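Local coordinates for N-acetylneuraminic acid outer membrane channel protein NanC (Escherichia coli, PDB 2WJR) that lets N-acetylneuraminic acid enter the bacterium through the outer membrane, acting as a high-conductance channel with weak anion selectivity, at residues Leu189-Val194 and Asn200-Ser205; Thr148-Ser151 and Arg157-Asn160; Leu75-Phe78 and Thr83-Gly86. The protein carries 1 engineered substitution. All blocks are in the same frame, centred on the assembly; numbering follows the deposited sequence.

The three contacts lie at or near the extracellular end of one beta-barrel and illustrate how bonding changes as regular wall gives way to loops. Interaction 3 is the most regular: neighbouring wall strands with paired backbones and a stacked guanidinium. Interaction 1 retains only a short, bulged piece of ladder and is otherwise a turn held by carbonyls, with one exposed arginine. Interaction 2 pairs no backbones; a loop tyrosine meets a strand tyrosine by its ring. All three are partly buried. Interactions 1 and 2 touch, Q192 reaching Y150 and D190 reaching N160, whereas interaction 3 lies apart, its nearest atoms about 8 Å from interaction 2 and about 11 Å from interaction 1.

Interaction 1. Residues Leu189-Val194 and Asn200-Ser205; sequences LDRQGV and NLSENS
The carbonyl oxygen of D190 takes two N-H groups: that of E203 at 3.1 Å and, weakly, that of Q192 across the inverse gamma turn centred on R191. The two segments form a bulged antiparallel hairpin in the last extracellular loop of the barrel. Q192 and G193 together oppose L201, a classic beta bulge, while N200 and L201 together oppose G193, a G1 bulge. G193 N bonds to L201 O at 2.9 Å, and R191 CA makes a lesser CA-H contact with the same L201 O at 3.2 Å. The nearly straight bond from L189 N to E203 O (2.8 Å, 170°) ties the end where strand 180-188 has just finished.

R191 reaches across the strand end. Its NE donates a hydrogen bond to OD1 of N200 at 3.1 Å; that oxygen sits in the guanidinium plane, although NE approaches from above the amide plane, and the two planes are 57° apart. S202 N lies over one guanidinium face.

E203 points its CB toward the other segment. With CG opposite the backbone N (chi1 -172°) and a bend at chi2, its CG packs against L189 CB at 3.8 Å. OE1 meets R9 and S12, which probably stabilises the charge in this buried position. The carboxylate lies against G193, OE2 of E203 being 3.5 Å from CA of G193.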
loop_
_atom_site.group_PDB
_atom_site.type_symbol
_atom_site.label_atom_id
_atom_site.label_comp_id
_atom_site.label_asym_id
_atom_site.label_seq_id
_atom_site.Cartn_x
_atom_site.Cartn_y
_atom_site.Cartn_z
ATOM N N LEU A 189 2.212 -7.988 -8.525
ATOM C CA LEU A 189 3.252 -7.062 -8.099
ATOM C C LEU A 189 4.429 -6.972 -9.094
ATOM O O LEU A 189 5.568 -6.710 -8.706
ATOM C CB LEU A 189 3.716 -7.460 -6.710
ATOM C CG LEU A 189 2.581 -7.554 -5.686
ATOM C CD1 LEU A 189 3.161 -7.969 -4.340
ATOM C CD2 LEU A 189 1.807 -6.219 -5.554
ATOM N N ASP A 190 4.119 -7.145 -10.378
ATOM C CA ASP A 190 5.100 -7.035 -11.460
ATOM C C ASP A 190 6.085 -8.220 -11.300
ATOM O O ASP A 190 5.854 -9.124 -10.509
ATOM C CB ASP A 190 5.801 -5.664 -11.365
ATOM C CG ASP A 190 6.349 -5.169 -12.698
ATOM O OD1 ASP A 190 7.126 -5.916 -13.362
ATOM O OD2 ASP A 190 6.053 -4.003 -13.048
ATOM N N ARG A 191 7.172 -8.221 -12.050
ATOM C CA ARG A 191 8.160 -9.296 -11.905
ATOM C C ARG A 191 9.144 -8.957 -10.788
ATOM O O ARG A 191 10.325 -8.771 -11.036
ATOM C CB ARG A 191 8.881 -9.504 -13.228
ATOM C CG ARG A 191 7.950 -9.952 -14.352
ATOM C CD ARG A 191 8.784 -10.444 -15.559
ATOM N NE ARG A 191 9.527 -11.645 -15.171
ATOM C CZ ARG A 191 8.992 -12.871 -15.081
ATOM N NH1 ARG A 191 9.743 -13.911 -14.704
ATOM N NH2 ARG A 191 7.720 -13.082 -15.394
ATOM N N GLN A 192 8.645 -8.892 -9.554
ATOM C CA GLN A 192 9.432 -8.426 -8.417
ATOM C C GLN A 192 9.657 -9.524 -7.381
ATOM O O GLN A 192 10.151 -9.253 -6.275
ATOM C CB GLN A 192 8.752 -7.215 -7.758
ATOM C CG GLN A 192 8.912 -5.941 -8.555
ATOM C CD GLN A 192 8.461 -4.698 -7.804
ATOM O OE1 GLN A 192 9.284 -3.920 -7.333
ATOM N NE2 GLN A 192 7.142 -4.508 -7.688
ATOM N N GLY A 193 9.310 -10.754 -7.745
ATOM C CA GLY A 193 9.548 -11.886 -6.866
ATOM C C GLY A 193 11.049 -12.150 -6.822
ATOM O O GLY A 193 11.761 -11.951 -7.827
ATOM N N VAL A 194 11.521 -12.535 -5.641
ATOM C CA VAL A 194 12.914 -12.902 -5.415
ATOM C C VAL A 194 12.894 -14.201 -4.622
ATOM O O VAL A 194 12.272 -14.277 -3.560
ATOM C CB VAL A 194 13.695 -11.827 -4.619
ATOM C CG1 VAL A 194 15.162 -12.238 -4.449
ATOM C CG2 VAL A 194 13.606 -10.471 -5.320
ATOM N N ASN A 200 13.397 -11.185 -10.669
ATOM C CA ASN A 200 12.693 -11.124 -11.964
ATOM C C ASN A 200 11.660 -12.239 -12.115
ATOM O O ASN A 200 11.393 -12.726 -13.223
ATOM C CB ASN A 200 13.711 -11.155 -13.122
ATOM C CG ASN A 200 13.247 -10.364 -14.355
ATOM O OD1 ASN A 200 12.082 -10.013 -14.493
ATOM N ND2 ASN A 200 14.179 -10.099 -15.261
ATOM N N LEU A 201 11.071 -12.646 -10.996
ATOM C CA LEU A 201 10.030 -13.637 -11.003
ATOM C C LEU A 201 8.663 -12.955 -10.936
ATOM O O LEU A 201 8.490 -11.976 -10.215
ATOM C CB LEU A 201 10.177 -14.548 -9.796
ATOM C CG LEU A 201 11.447 -15.387 -9.772
ATOM C CD1 LEU A 201 11.705 -15.913 -8.369
ATOM C CD2 LEU A 201 11.300 -16.508 -10.816
ATOM N N SER A 202 7.705 -13.514 -11.660
ATOM C CA SER A 202 6.309 -13.074 -11.603
ATOM C C SER A 202 5.796 -13.164 -10.155
ATOM O O SER A 202 5.908 -14.213 -9.510
ATOM C CB SER A 202 5.467 -13.943 -12.531
ATOM O OG SER A 202 4.197 -13.365 -12.759
ATOM N N GLU A 203 5.228 -12.069 -9.649
ATOM C CA GLU A 203 4.827 -12.018 -8.251
ATOM C C GLU A 203 3.323 -11.846 -8.147
ATOM O O GLU A 203 2.810 -10.718 -8.042
ATOM C CB GLU A 203 5.576 -10.884 -7.529
ATOM C CG GLU A 203 5.396 -10.842 -6.003
ATOM C CD GLU A 203 6.259 -11.856 -5.281
ATOM O OE1 GLU A 203 6.822 -11.514 -4.228
ATOM O OE2 GLU A 203 6.376 -12.993 -5.762
ATOM N N ASN A 204 2.618 -12.969 -8.228
ATOM C CA ASN A 204 1.205 -13.027 -7.861
ATOM C C ASN A 204 1.095 -13.052 -6.339
ATOM O O ASN A 204 1.935 -13.629 -5.652
ATOM C CB ASN A 204 0.544 -14.277 -8.444
ATOM C CG ASN A 204 0.613 -14.316 -9.932
ATOM O OD1 ASN A 204 0.138 -13.407 -10.611
ATOM N ND2 ASN A 204 1.215 -15.383 -10.470
ATOM N N SER A 205 0.076 -12.393 -5.814
ATOM C CA SER A 205 -0.111 -12.275 -4.389
ATOM C C SER A 205 -1.574 -12.593 -4.144
ATOM O O SER A 205 -2.460 -12.051 -4.805
ATOM C CB SER A 205 0.267 -10.869 -3.900
ATOM O OG SER A 205 -0.123 -10.638 -2.547
#

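Interaction 2. Residues Thr148-Ser151 and Arg157-Asn160; sequences TLYS and RYAN
Y150 and Y158 meet ring against ring where an extracellular loop of the beta-barrel folds back over the strand it has just left. The strand, 141-152, is part of the barrel wall and Y150 stands near its extracellular end; the segment 157-160 belongs to the loop that leads on to strand 164-174.

R157 comes first and bonds within its own segment rather than touching the strand. Its NH2 bonds to the carbonyl oxygen of Y158 at 3.0 Å, somewhat out of the guanidinium plane, and also forms a salt bridge that ties the segment to D199 on strand 198-212.

Y158 carries the contact. Its CB points toward the strand, and its ring lays one face against the CD1-CE1 flank of Y150: CZ of Y158 is 3.3 Å from CD1 of Y150, and CE2 of Y158 is 3.6 Å from CE1 of Y150. The planes are inclined at 42°, with centroids 4.9 Å apart, an oblique meeting. The Y150 ring is brought there by a chi1 of 37°, which sets CG between the backbone N and the carbonyl carbon. K152 makes a cation-pi contact with Y158. Replacing Y158 by an alanine would probably leave that flank of Y150 uncovered and deprive K152 of its aromatic partner.

A159 follows, meeting the side chain of V194. N160 then fastens the end of the segment, its OD1 accepting K162 N and its ND2 giving to W164 O and, weakly, to D190. At the far end of the Y150 ring, OH is held by E167 and by NE2 of Q192.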
loop_
_atom_site.group_PDB
_atom_site.type_symbol
_atom_site.label_atom_id
_atom_site.label_comp_id
_atom_site.label_asym_id
_atom_site.label_seq_id
_atom_site.Cartn_x
_atom_site.Cartn_y
_atom_site.Cartn_z
ATOM N N THR A 148 -0.714 1.122 -8.948
ATOM C CA THR A 148 0.461 1.773 -8.426
ATOM C C THR A 148 1.574 1.779 -9.472
ATOM O O THR A 148 1.760 0.798 -10.180
ATOM C CB THR A 148 0.990 1.041 -7.190
ATOM O OG1 THR A 148 -0.062 0.891 -6.228
ATOM C CG2 THR A 148 2.197 1.761 -6.588
ATOM N N LEU A 149 2.248 2.904 -9.569
ATOM C CA LEU A 149 3.445 3.068 -10.432
ATOM C C LEU A 149 4.514 3.722 -9.564
ATOM O O LEU A 149 4.285 4.791 -8.969
ATOM C CB LEU A 149 3.117 3.937 -11.640
ATOM C CG LEU A 149 4.293 4.389 -12.521
ATOM C CD1 LEU A 149 5.009 3.161 -13.053
ATOM C CD2 LEU A 149 3.797 5.302 -13.686
ATOM N N TYR A 150 5.674 3.087 -9.426
ATOM C CA TYR A 150 6.775 3.777 -8.782
ATOM C C TYR A 150 8.050 3.660 -9.593
ATOM O O TYR A 150 8.248 2.683 -10.309
ATOM C CB TYR A 150 7.000 3.326 -7.341
ATOM C CG TYR A 150 6.786 1.878 -7.040
ATOM C CD1 TYR A 150 7.638 0.907 -7.555
ATOM C CD2 TYR A 150 5.776 1.470 -6.196
ATOM C CE1 TYR A 150 7.485 -0.427 -7.240
ATOM C CE2 TYR A 150 5.604 0.141 -5.878
ATOM C CZ TYR A 150 6.464 -0.820 -6.410
ATOM O OH TYR A 150 6.294 -2.163 -6.115
ATOM N N SER A 151 8.871 4.680 -9.464
ATOM C CA SER A 151 10.125 4.782 -10.219
ATOM C C SER A 151 11.230 5.306 -9.338
ATOM O O SER A 151 10.996 6.032 -8.374
ATOM C CB SER A 151 9.942 5.722 -11.416
ATOM O OG SER A 151 9.674 7.026 -10.965
ATOM N N ARG A 157 17.554 -0.199 -9.007
ATOM C CA ARG A 157 16.564 -0.908 -9.784
ATOM C C ARG A 157 15.664 -1.744 -8.900
ATOM O O ARG A 157 16.036 -2.107 -7.796
ATOM C CB ARG A 157 17.234 -1.792 -10.848
ATOM C CG ARG A 157 17.995 -2.967 -10.277
ATOM C CD ARG A 157 18.590 -3.830 -11.406
ATOM N NE ARG A 157 19.257 -5.032 -10.924
ATOM C CZ ARG A 157 18.653 -6.151 -10.524
ATOM N NH1 ARG A 157 19.387 -7.192 -10.135
ATOM N NH2 ARG A 157 17.327 -6.251 -10.507
ATOM N N TYR A 158 14.481 -2.052 -9.422
ATOM C CA TYR A 158 13.602 -3.039 -8.830
ATOM C C TYR A 158 14.012 -4.430 -9.297
ATOM O O TYR A 158 14.840 -4.595 -10.218
ATOM C CB TYR A 158 12.134 -2.727 -9.208
ATOM C CG TYR A 158 11.682 -1.428 -8.583
ATOM C CD1 TYR A 158 11.582 -0.260 -9.338
ATOM C CD2 TYR A 158 11.436 -1.342 -7.219
ATOM C CE1 TYR A 158 11.208 0.945 -8.765
ATOM C CE2 TYR A 158 11.059 -0.130 -6.626
ATOM C CZ TYR A 158 10.954 1.014 -7.401
ATOM O OH TYR A 158 10.561 2.244 -6.861
ATOM N N ALA A 159 13.447 -5.422 -8.644
ATOM C CA ALA A 159 13.765 -6.822 -8.886
ATOM C C ALA A 159 13.288 -7.284 -10.269
ATOM O O ALA A 159 13.534 -8.430 -10.668
ATOM C CB ALA A 159 13.165 -7.669 -7.778
ATOM N N ASN A 160 12.604 -6.394 -10.999
ATOM C CA ASN A 160 12.195 -6.682 -12.370
ATOM C C ASN A 160 13.225 -6.149 -13.381
ATOM O O ASN A 160 12.949 -6.095 -14.562
ATOM C CB ASN A 160 10.817 -6.070 -12.652
ATOM C CG ASN A 160 10.830 -4.556 -12.587
ATOM O OD1 ASN A 160 11.812 -3.936 -12.157
ATOM N ND2 ASN A 160 9.725 -3.941 -13.008
#

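Interaction 3. Residues Leu75-Phe78 and Thr83-Gly86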
loop_
_atom_site.group_PDB
_atom_site.type_symbol
_atom_site.label_atom_id
_atom_site.label_comp_id
_atom_site.label_asym_id
_atom_site.label_seq_id
_atom_site.Cartn_x
_atom_site.Cartn_y
_atom_site.Cartn_z
ATOM N N LEU A 75 3.682 8.770 5.125
ATOM C CA LEU A 75 3.879 7.392 5.517
ATOM C C LEU A 75 5.325 7.248 5.950
ATOM O O LEU A 75 6.257 7.518 5.169
ATOM C CB LEU A 75 3.586 6.443 4.349
ATOM C CG LEU A 75 3.895 4.969 4.601
ATOM C CD1 LEU A 75 2.941 4.415 5.633
ATOM C CD2 LEU A 75 3.815 4.180 3.325
ATOM N N THR A 76 5.508 6.812 7.187
ATOM C CA THR A 76 6.845 6.562 7.709
ATOM C C THR A 76 7.010 5.066 7.831
ATOM O O THR A 76 6.182 4.386 8.426
ATOM C CB THR A 76 7.061 7.224 9.059
ATOM O OG1 THR A 76 6.800 8.631 8.963
ATOM C CG2 THR A 76 8.491 6.983 9.536
ATOM N N HIS A 77 8.103 4.551 7.278
ATOM C CA HIS A 77 8.316 3.124 7.153
ATOM C C HIS A 77 9.609 2.764 7.930
ATOM O O HIS A 77 10.656 3.348 7.684
ATOM C CB HIS A 77 8.409 2.783 5.657
ATOM C CG HIS A 77 8.755 1.362 5.347
ATOM N ND1 HIS A 77 10.022 0.849 5.516
ATOM C CD2 HIS A 77 8.020 0.365 4.793
ATOM C CE1 HIS A 77 10.033 -0.422 5.147
ATOM N NE2 HIS A 77 8.834 -0.739 4.698
ATOM N N PHE A 78 9.492 1.843 8.885
ATOM C CA PHE A 78 10.618 1.413 9.733
ATOM C C PHE A 78 10.971 0.000 9.360
ATOM O O PHE A 78 10.097 -0.850 9.321
ATOM C CB PHE A 78 10.258 1.459 11.242
ATOM C CG PHE A 78 9.812 2.811 11.713
ATOM C CD1 PHE A 78 10.731 3.825 11.934
ATOM C CD2 PHE A 78 8.459 3.084 11.901
ATOM C CE1 PHE A 78 10.311 5.094 12.347
ATOM C CE2 PHE A 78 8.037 4.335 12.311
ATOM C CZ PHE A 78 8.968 5.342 12.534
ATOM N N THR A 83 14.895 4.078 8.519
ATOM C CA THR A 83 13.618 4.793 8.393
ATOM C C THR A 83 13.481 5.417 7.011
ATOM O O THR A 83 14.434 5.954 6.452
ATOM C CB THR A 83 13.467 5.882 9.475
ATOM O OG1 THR A 83 13.593 5.290 10.778
ATOM C CG2 THR A 83 12.105 6.592 9.351
ATOM N N ARG A 84 12.280 5.313 6.457
ATOM C CA ARG A 84 11.967 5.875 5.154
ATOM C C ARG A 84 10.749 6.784 5.319
ATOM O O ARG A 84 9.748 6.354 5.857
ATOM C CB ARG A 84 11.653 4.756 4.184
ATOM C CG ARG A 84 11.337 5.193 2.774
ATOM C CD ARG A 84 10.709 4.021 2.036
ATOM N NE ARG A 84 9.267 3.944 2.315
ATOM C CZ ARG A 84 8.483 2.895 2.060
ATOM N NH1 ARG A 84 7.180 2.968 2.324
ATOM N NH2 ARG A 84 8.972 1.772 1.552
ATOM N N TYR A 85 10.859 8.014 4.836
ATOM C CA TYR A 85 9.812 9.027 5.023
ATOM C C TYR A 85 9.105 9.276 3.698
ATOM O O TYR A 85 9.774 9.540 2.683
ATOM C CB TYR A 85 10.438 10.318 5.511
ATOM C CG TYR A 85 11.079 10.225 6.875
ATOM C CD1 TYR A 85 10.291 10.147 8.039
ATOM C CD2 TYR A 85 12.465 10.203 7.018
ATOM C CE1 TYR A 85 10.862 10.075 9.283
ATOM C CE2 TYR A 85 13.054 10.119 8.285
ATOM C CZ TYR A 85 12.240 10.063 9.407
ATOM O OH TYR A 85 12.807 9.976 10.659
ATOM N N GLY A 86 7.767 9.202 3.715
ATOM C CA GLY A 86 6.966 9.310 2.502
ATOM C C GLY A 86 5.890 10.374 2.547
ATOM O O GLY A 86 4.714 10.037 2.709
HETATM O O HOH W 1 7.429 5.887 2.978
#
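Two neighbouring strands of the barrel wall, 68-79 and 82-94, form an antiparallel hairpin; the axes of segments 75-78 and 83-86 come within 4.7 Å, their N-to-C directions at 167°. H77 and R84 make a hydrogen-bonded pair, H77 N to R84 O and R84 N to H77 O both at 2.8 Å. L75 N reaches G86 O at 2.9 Å, while the return bond from G86 N is weak.

On the face of L75, H77 and R84, the arginine chain bends at chi3 (84°) and lays its guanidinium on the imidazole, centres 4.1 Å apart and planes at 25°. CD2 of L75 lies at the guanidinium edge. A water joins NE of R84 to the oxygen of L75, which probably limits rotation about the end of the chain. Outside the hairpin, NH2 of R84 meets the sulfonate of a bound buffer molecule, probably from crystallisation.

On the other face, CG2 of T76 touches CG2 of T83 at 3.6 Å, and OG1 of T83 meets the edge of the F78 ring at CD1. The hairpin is flanked by strand 53-63, where V56 and V54 pair with T76 and F78, and by 99-110, whose W109 pairs with Y85.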